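Local coordinates for protein ofchtiv-allosamidin (Ostrinia furnacalis, PDB 6JMB) that probably hydrolyses chitin as a group IV insect chitinase of glycosyl hydrolase family 18, and binds the inhibitor allosamidin in its substrate cleft, at residues 6-11 against 362-367; 15-20 against 347-352. All coordinates share one frame; numbering follows the deposited sequence.

In the fold
Contact 1 lies in the core, its centre about 11 Å from the centre of the chain; contact 2, its centre about 17 Å from the centre of the chain, joins two loops and is still largely buried, with three of its five touching residues buried and one exposed. Both pair an early segment with a late one, and along the chain contact 2 is nested within contact 1. Their chemistry follows their depth: 6-11 against 362-367 is apolar, methyl and sulfur against methyl, whereas 15-20 meets 347-352 partly through waters between an arginine and a glutamate. The contacts also touch each other through Asp-350 and Glu-348, and Asp-350 OD2 probably takes a hydrogen bond from Leu-364 N.

Contact 1 of 2, residues 6-11 against 362-367; sequences VVCYYG and PLLNTI. With AMI (allosamizoline), chain C.
Val-6 opens the contact with both methyls, each on a different helix residue: CG1 lies 3.9 Å from Leu-364 CD1 and CG2 4.1 Å from Ile-367 CG2. The split follows from its rotamer: with chi1 at 178°, CG1 sits beside the carbonyl carbon and CG2 beside the backbone N, so the two methyls diverge toward successive turns of the helix. Two residues on, Cys-8 brings its sulfur to the same leucine methyl, SG to Leu-364 CD1 being 4.0 Å, while a disulfide ties that sulfur to Cys-33. One leucine branch thus serves both strand residues. Tyr-9 faces the ligand instead of the helix. Its ring lies beneath the dimethylamino end of allosamizoline, with methyl C9 3.5 Å above the plane and offset toward the rim; allosamizoline C8 is 3.4 Å from Tyr-9 CE2. The hydroxyl is hydrogen-bonded to Asp-122, which helps fix the ring. A serine in its place would probably strip the inhibitor's two methyls of this aromatic surface and leave Asp-122 without its phenolic partner. Strand and helix run nearly antiparallel, 160° between short axes 10.7 Å apart. Such an outer helix packed on a barrel strand, with an aromatic on the strand's inward side at the sugar site, fits the TIM barrel of family 18 chitinases.

Contact 2 of 2, residues 15-20 against 347-352; sequences TYRTGL and IETDDF
Arg-17 and Glu-348 meet with their side chains crossing at about a right angle, and their guanidinium and carboxylate planes stand 47° apart. The charged atoms do not pair directly: Arg-17 NH1 remains 4.6 Å from Glu-348 OE2, and the closest approach is instead NH1 to the methylene CG of Glu-348, at 3.6 Å. Two waters at the edge of the guanidinium, in its plane, make the polar link. Water 1 accepts from NH1 and donates to the backbone O of Glu-348, 2.8 Å away; water 2 accepts from NH2 and donates to Glu-348 OE2 at 2.7 Å. With chi2 at 164° the arginine chain stays extended from CG to NE, which carries its head across to the other loop, whereas the glutamate bends at chi2 (-89°), turning its carboxylate away from a straight course. Both carboxylate oxygens have further partners, Ser-346 OG at OE2 and the backbone N of Gly-11 at OE1, which would limit its rotation. The nearby positive charge probably favours the ionised form of this carboxylate.

These loops follow strands 5-11 and 341-345, which pair in parallel in the family 18 TIM barrel; the contact therefore joins two neighbouring loops at the C-terminal ends of barrel strands, the side where the sugar cleft lies, and the Glu-348 side chain is about 7 Å from allosamizoline.

Thr-349 crosses the arginine obliquely, its CG2 methyl 3.9 Å from Arg-17 NH1, while its hydroxyl is hydrogen-bonded to the carbonyl of Phe-249. At the far end Phe-352 swings its ring toward the other loop, and CZ comes 3.4 Å from the backbone O of Leu-20; the same ring packs edge-to-face with Phe-23.

Contact 1 of 2, residues 6-11 against 362-367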
loop_
_atom_site.group_PDB
_atom_site.type_symbol
_atom_site.label_atom_id
_atom_site.label_comp_id
_atom_site.label_asym_id
_atom_site.label_seq_id
_atom_site.Cartn_x
_atom_site.Cartn_y
_atom_site.Cartn_z
ATOM N N VAL A 6 -5.678 3.077 -11.476
ATOM C CA VAL A 6 -4.910 3.739 -10.431
ATOM C C VAL A 6 -5.699 3.544 -9.145
ATOM O O VAL A 6 -6.792 4.102 -8.994
ATOM C CB VAL A 6 -4.697 5.231 -10.728
ATOM C CG1 VAL A 6 -3.944 5.892 -9.596
ATOM C CG2 VAL A 6 -3.937 5.406 -12.033
ATOM N N VAL A 7 -5.162 2.744 -8.233
ATOM C CA VAL A 7 -5.853 2.362 -7.003
ATOM C C VAL A 7 -5.265 3.195 -5.870
ATOM O O VAL A 7 -4.117 2.981 -5.459
ATOM C CB VAL A 7 -5.715 0.857 -6.735
ATOM C CG1 VAL A 7 -6.435 0.464 -5.445
ATOM C CG2 VAL A 7 -6.248 0.052 -7.917
ATOM N N CYS A 8 -6.041 4.153 -5.367
ATOM C CA CYS A 8 -5.578 5.088 -4.346
ATOM C C CYS A 8 -6.120 4.667 -2.990
ATOM O O CYS A 8 -7.334 4.703 -2.779
ATOM C CB CYS A 8 -6.109 6.489 -4.632
ATOM S SG CYS A 8 -5.539 7.237 -6.166
ATOM N N TYR A 9 -5.229 4.343 -2.060
ATOM C CA TYR A 9 -5.637 4.129 -0.676
ATOM C C TYR A 9 -5.604 5.440 0.093
ATOM O O TYR A 9 -4.706 6.269 -0.098
ATOM C CB TYR A 9 -4.706 3.138 0.013
ATOM C CG TYR A 9 -4.977 1.703 -0.337
ATOM C CD1 TYR A 9 -4.423 1.121 -1.466
ATOM C CD2 TYR A 9 -5.792 0.924 0.473
ATOM C CE1 TYR A 9 -4.678 -0.196 -1.771
ATOM C CE2 TYR A 9 -6.051 -0.397 0.173
ATOM C CZ TYR A 9 -5.476 -0.955 -0.945
ATOM O OH TYR A 9 -5.705 -2.281 -1.259
ATOM N N TYR A 10 -6.583 5.620 0.979
ATOM C CA TYR A 10 -6.656 6.784 1.854
ATOM C C TYR A 10 -6.607 6.298 3.298
ATOM O O TYR A 10 -7.525 5.607 3.762
ATOM C CB TYR A 10 -7.937 7.565 1.581
ATOM C CG TYR A 10 -8.207 8.730 2.514
ATOM C CD1 TYR A 10 -7.170 9.480 3.070
ATOM C CD2 TYR A 10 -9.503 9.074 2.843
ATOM C CE1 TYR A 10 -7.434 10.550 3.928
ATOM C CE2 TYR A 10 -9.774 10.140 3.680
ATOM C CZ TYR A 10 -8.743 10.868 4.220
ATOM O OH TYR A 10 -9.032 11.922 5.060
ATOM N N GLY A 11 -5.526 6.644 3.999
ATOM C CA GLY A 11 -5.430 6.411 5.431
ATOM C C GLY A 11 -6.263 7.438 6.173
ATOM O O GLY A 11 -5.811 8.565 6.406
ATOM N N PRO A 362 2.191 15.744 -6.965
ATOM C CA PRO A 362 3.189 15.419 -8.002
ATOM C C PRO A 362 3.369 13.928 -8.217
ATOM O O PRO A 362 3.527 13.489 -9.362
ATOM C CB PRO A 362 4.470 16.079 -7.477
ATOM C CG PRO A 362 4.264 16.155 -5.986
ATOM C CD PRO A 362 2.799 16.440 -5.819
ATOM N N LEU A 363 3.357 13.130 -7.149
ATOM C CA LEU A 363 3.525 11.694 -7.334
ATOM C C LEU A 363 2.330 11.094 -8.056
ATOM O O LEU A 363 2.497 10.280 -8.973
ATOM C CB LEU A 363 3.729 11.012 -5.985
ATOM C CG LEU A 363 4.976 11.453 -5.211
ATOM C CD1 LEU A 363 5.126 10.602 -3.957
ATOM C CD2 LEU A 363 6.219 11.371 -6.098
ATOM N N LEU A 364 1.120 11.490 -7.659
ATOM C CA LEU A 364 -0.085 10.932 -8.259
ATOM C C LEU A 364 -0.252 11.397 -9.703
ATOM O O LEU A 364 -0.626 10.603 -10.577
ATOM C CB LEU A 364 -1.294 11.295 -7.399
ATOM C CG LEU A 364 -2.622 10.617 -7.734
ATOM C CD1 LEU A 364 -2.479 9.111 -7.878
ATOM C CD2 LEU A 364 -3.636 10.951 -6.656
ATOM N N ASN A 365 0.041 12.670 -9.983
ATOM C CA ASN A 365 0.016 13.134 -11.370
ATOM C C ASN A 365 1.040 12.392 -12.218
ATOM O O ASN A 365 0.763 12.048 -13.375
ATOM C CB ASN A 365 0.240 14.645 -11.439
ATOM C CG ASN A 365 -1.044 15.428 -11.276
ATOM O OD1 ASN A 365 -1.927 15.383 -12.135
ATOM N ND2 ASN A 365 -1.156 16.153 -10.172
ATOM N N THR A 366 2.219 12.114 -11.656
ATOM C CA THR A 366 3.224 11.348 -12.392
ATOM C C THR A 366 2.686 9.974 -12.779
ATOM O O THR A 366 2.844 9.533 -13.925
ATOM C CB THR A 366 4.500 11.215 -11.558
ATOM O OG1 THR A 366 5.073 12.512 -11.356
ATOM C CG2 THR A 366 5.515 10.340 -12.277
ATOM N N ILE A 367 2.046 9.282 -11.835
ATOM C CA ILE A 367 1.478 7.968 -12.128
ATOM C C ILE A 367 0.484 8.058 -13.277
ATOM O O ILE A 367 0.538 7.273 -14.234
ATOM C CB ILE A 367 0.830 7.373 -10.865
ATOM C CG1 ILE A 367 1.901 7.040 -9.833
ATOM C CG2 ILE A 367 0.030 6.130 -11.222
ATOM C CD1 ILE A 367 1.339 6.777 -8.446
HETATM C C1 AMI C . 0.295 -1.175 4.004
HETATM C C2 AMI C . -0.835 -1.760 4.943
HETATM C C3 AMI C . -1.105 -0.690 5.879
HETATM C C4 AMI C . 0.281 0.059 6.041
HETATM C C5 AMI C . 0.687 0.182 4.650
HETATM C C6 AMI C . 2.216 0.502 4.474
HETATM C C7 AMI C . -1.582 -1.527 2.874
HETATM C C8 AMI C . -3.800 -2.276 1.875
HETATM C C9 AMI C . -2.082 -1.063 0.411
HETATM N N2 AMI C . -1.843 -2.033 4.156
HETATM N N7 AMI C . -2.491 -1.626 1.725
HETATM O O3 AMI C . -1.627 -1.208 7.101
HETATM O O4 AMI C . 0.196 1.371 6.582
HETATM O O6 AMI C . 2.962 -0.472 5.175
HETATM O O7 AMI C . -0.366 -0.925 2.743
#

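Contact 2 of 2, residues 15-20 against 347-352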
loop_
_atom_site.group_PDB
_atom_site.type_symbol
_atom_site.label_atom_id
_atom_site.label_comp_id
_atom_site.label_asym_id
_atom_site.label_seq_id
_atom_site.Cartn_x
_atom_site.Cartn_y
_atom_site.Cartn_z
ATOM N N THR A 15 -7.120 12.724 8.883
ATOM C CA THR A 15 -7.952 13.870 9.214
ATOM C C THR A 15 -7.577 14.480 10.557
ATOM O O THR A 15 -7.872 15.658 10.791
ATOM C CB THR A 15 -9.431 13.470 9.188
ATOM O OG1 THR A 15 -10.242 14.641 9.361
ATOM C CG2 THR A 15 -9.746 12.475 10.303
ATOM N N TYR A 16 -6.922 13.721 11.433
ATOM C CA TYR A 16 -6.541 14.215 12.750
ATOM C C TYR A 16 -5.201 14.936 12.758
ATOM O O TYR A 16 -4.837 15.523 13.786
ATOM C CB TYR A 16 -6.507 13.068 13.765
ATOM C CG TYR A 16 -7.836 12.388 13.933
ATOM C CD1 TYR A 16 -8.925 13.072 14.457
ATOM C CD2 TYR A 16 -8.016 11.068 13.544
ATOM C CE1 TYR A 16 -10.148 12.456 14.606
ATOM C CE2 TYR A 16 -9.238 10.442 13.687
ATOM C CZ TYR A 16 -10.301 11.143 14.211
ATOM O OH TYR A 16 -11.520 10.529 14.363
ATOM N N ARG A 17 -4.455 14.905 11.659
ATOM C CA ARG A 17 -3.257 15.717 11.580
ATOM C C ARG A 17 -3.642 17.194 11.550
ATOM O O ARG A 17 -4.755 17.566 11.185
ATOM C CB ARG A 17 -2.428 15.313 10.356
ATOM C CG ARG A 17 -1.907 13.885 10.475
ATOM C CD ARG A 17 -1.403 13.275 9.172
ATOM N NE ARG A 17 -1.153 11.851 9.387
ATOM C CZ ARG A 17 -0.887 10.964 8.432
ATOM N NH1 ARG A 17 -0.815 11.339 7.164
ATOM N NH2 ARG A 17 -0.692 9.694 8.757
ATOM N N THR A 18 -2.710 18.042 11.955
ATOM C CA THR A 18 -3.014 19.459 12.066
ATOM C C THR A 18 -2.338 20.245 10.953
ATOM O O THR A 18 -1.401 19.769 10.299
ATOM C CB THR A 18 -2.589 20.011 13.429
ATOM O OG1 THR A 18 -1.168 19.911 13.556
ATOM C CG2 THR A 18 -3.259 19.228 14.552
ATOM N N GLY A 19 -2.852 21.455 10.742
ATOM C CA GLY A 19 -2.210 22.396 9.839
ATOM C C GLY A 19 -2.076 21.829 8.444
ATOM O O GLY A 19 -3.031 21.290 7.872
ATOM N N LEU A 20 -0.868 21.945 7.892
ATOM C CA LEU A 20 -0.621 21.539 6.515
ATOM C C LEU A 20 -0.596 20.028 6.329
ATOM O O LEU A 20 -0.584 19.569 5.181
ATOM C CB LEU A 20 0.679 22.159 6.007
ATOM C CG LEU A 20 0.660 23.686 5.904
ATOM C CD1 LEU A 20 2.074 24.220 5.799
ATOM C CD2 LEU A 20 -0.181 24.130 4.714
ATOM N N ILE A 347 -2.642 8.283 -0.416
ATOM C CA ILE A 347 -2.813 9.565 -1.093
ATOM C C ILE A 347 -2.488 10.739 -0.176
ATOM O O ILE A 347 -2.023 11.791 -0.642
ATOM C CB ILE A 347 -4.227 9.649 -1.704
ATOM C CG1 ILE A 347 -4.348 10.853 -2.645
ATOM C CG2 ILE A 347 -5.297 9.662 -0.612
ATOM C CD1 ILE A 347 -5.647 10.861 -3.458
ATOM N N GLU A 348 -2.702 10.582 1.132
ATOM C CA GLU A 348 -2.600 11.697 2.057
ATOM C C GLU A 348 -1.169 12.152 2.308
ATOM O O GLU A 348 -0.983 13.165 2.995
ATOM C CB GLU A 348 -3.303 11.362 3.371
ATOM C CG GLU A 348 -2.599 10.300 4.195
ATOM C CD GLU A 348 -3.037 8.890 3.862
ATOM O OE1 GLU A 348 -3.808 8.690 2.897
ATOM O OE2 GLU A 348 -2.596 7.961 4.572
ATOM N N THR A 349 -0.157 11.457 1.778
ATOM C CA THR A 349 1.221 11.928 1.906
ATOM C C THR A 349 1.870 12.267 0.570
ATOM O O THR A 349 3.088 12.478 0.527
ATOM C CB THR A 349 2.104 10.978 2.722
ATOM O OG1 THR A 349 2.192 9.712 2.061
ATOM C CG2 THR A 349 1.546 10.784 4.130
ATOM N N ASP A 350 1.111 12.316 -0.523
ATOM C CA ASP A 350 1.605 13.061 -1.666
ATOM C C ASP A 350 1.770 14.516 -1.233
ATOM O O ASP A 350 1.263 14.940 -0.189
ATOM C CB ASP A 350 0.613 12.954 -2.835
ATOM C CG ASP A 350 1.270 13.144 -4.210
ATOM O OD1 ASP A 350 2.428 13.610 -4.308
ATOM O OD2 ASP A 350 0.603 12.822 -5.218
ATOM N N ASP A 351 2.492 15.294 -2.040
ATOM C CA ASP A 351 2.571 16.737 -1.803
ATOM C C ASP A 351 1.264 17.363 -2.298
ATOM O O ASP A 351 1.193 18.027 -3.335
ATOM C CB ASP A 351 3.806 17.333 -2.464
ATOM C CG ASP A 351 3.982 18.809 -2.162
ATOM O OD1 ASP A 351 3.474 19.290 -1.127
ATOM O OD2 ASP A 351 4.641 19.490 -2.976
ATOM N N PHE A 352 0.204 17.115 -1.525
ATOM C CA PHE A 352 -1.137 17.481 -1.970
ATOM C C PHE A 352 -1.344 18.988 -2.027
ATOM O O PHE A 352 -2.158 19.462 -2.828
ATOM C CB PHE A 352 -2.226 16.750 -1.168
ATOM C CG PHE A 352 -2.239 17.043 0.315
ATOM C CD1 PHE A 352 -1.348 16.416 1.173
ATOM C CD2 PHE A 352 -3.193 17.891 0.857
ATOM C CE1 PHE A 352 -1.385 16.658 2.549
ATOM C CE2 PHE A 352 -3.234 18.137 2.226
ATOM C CZ PHE A 352 -2.328 17.523 3.070
HETATM O O HOH W 1 -0.913 13.863 5.757
HETATM O O HOH W 2 -0.465 8.585 6.179
#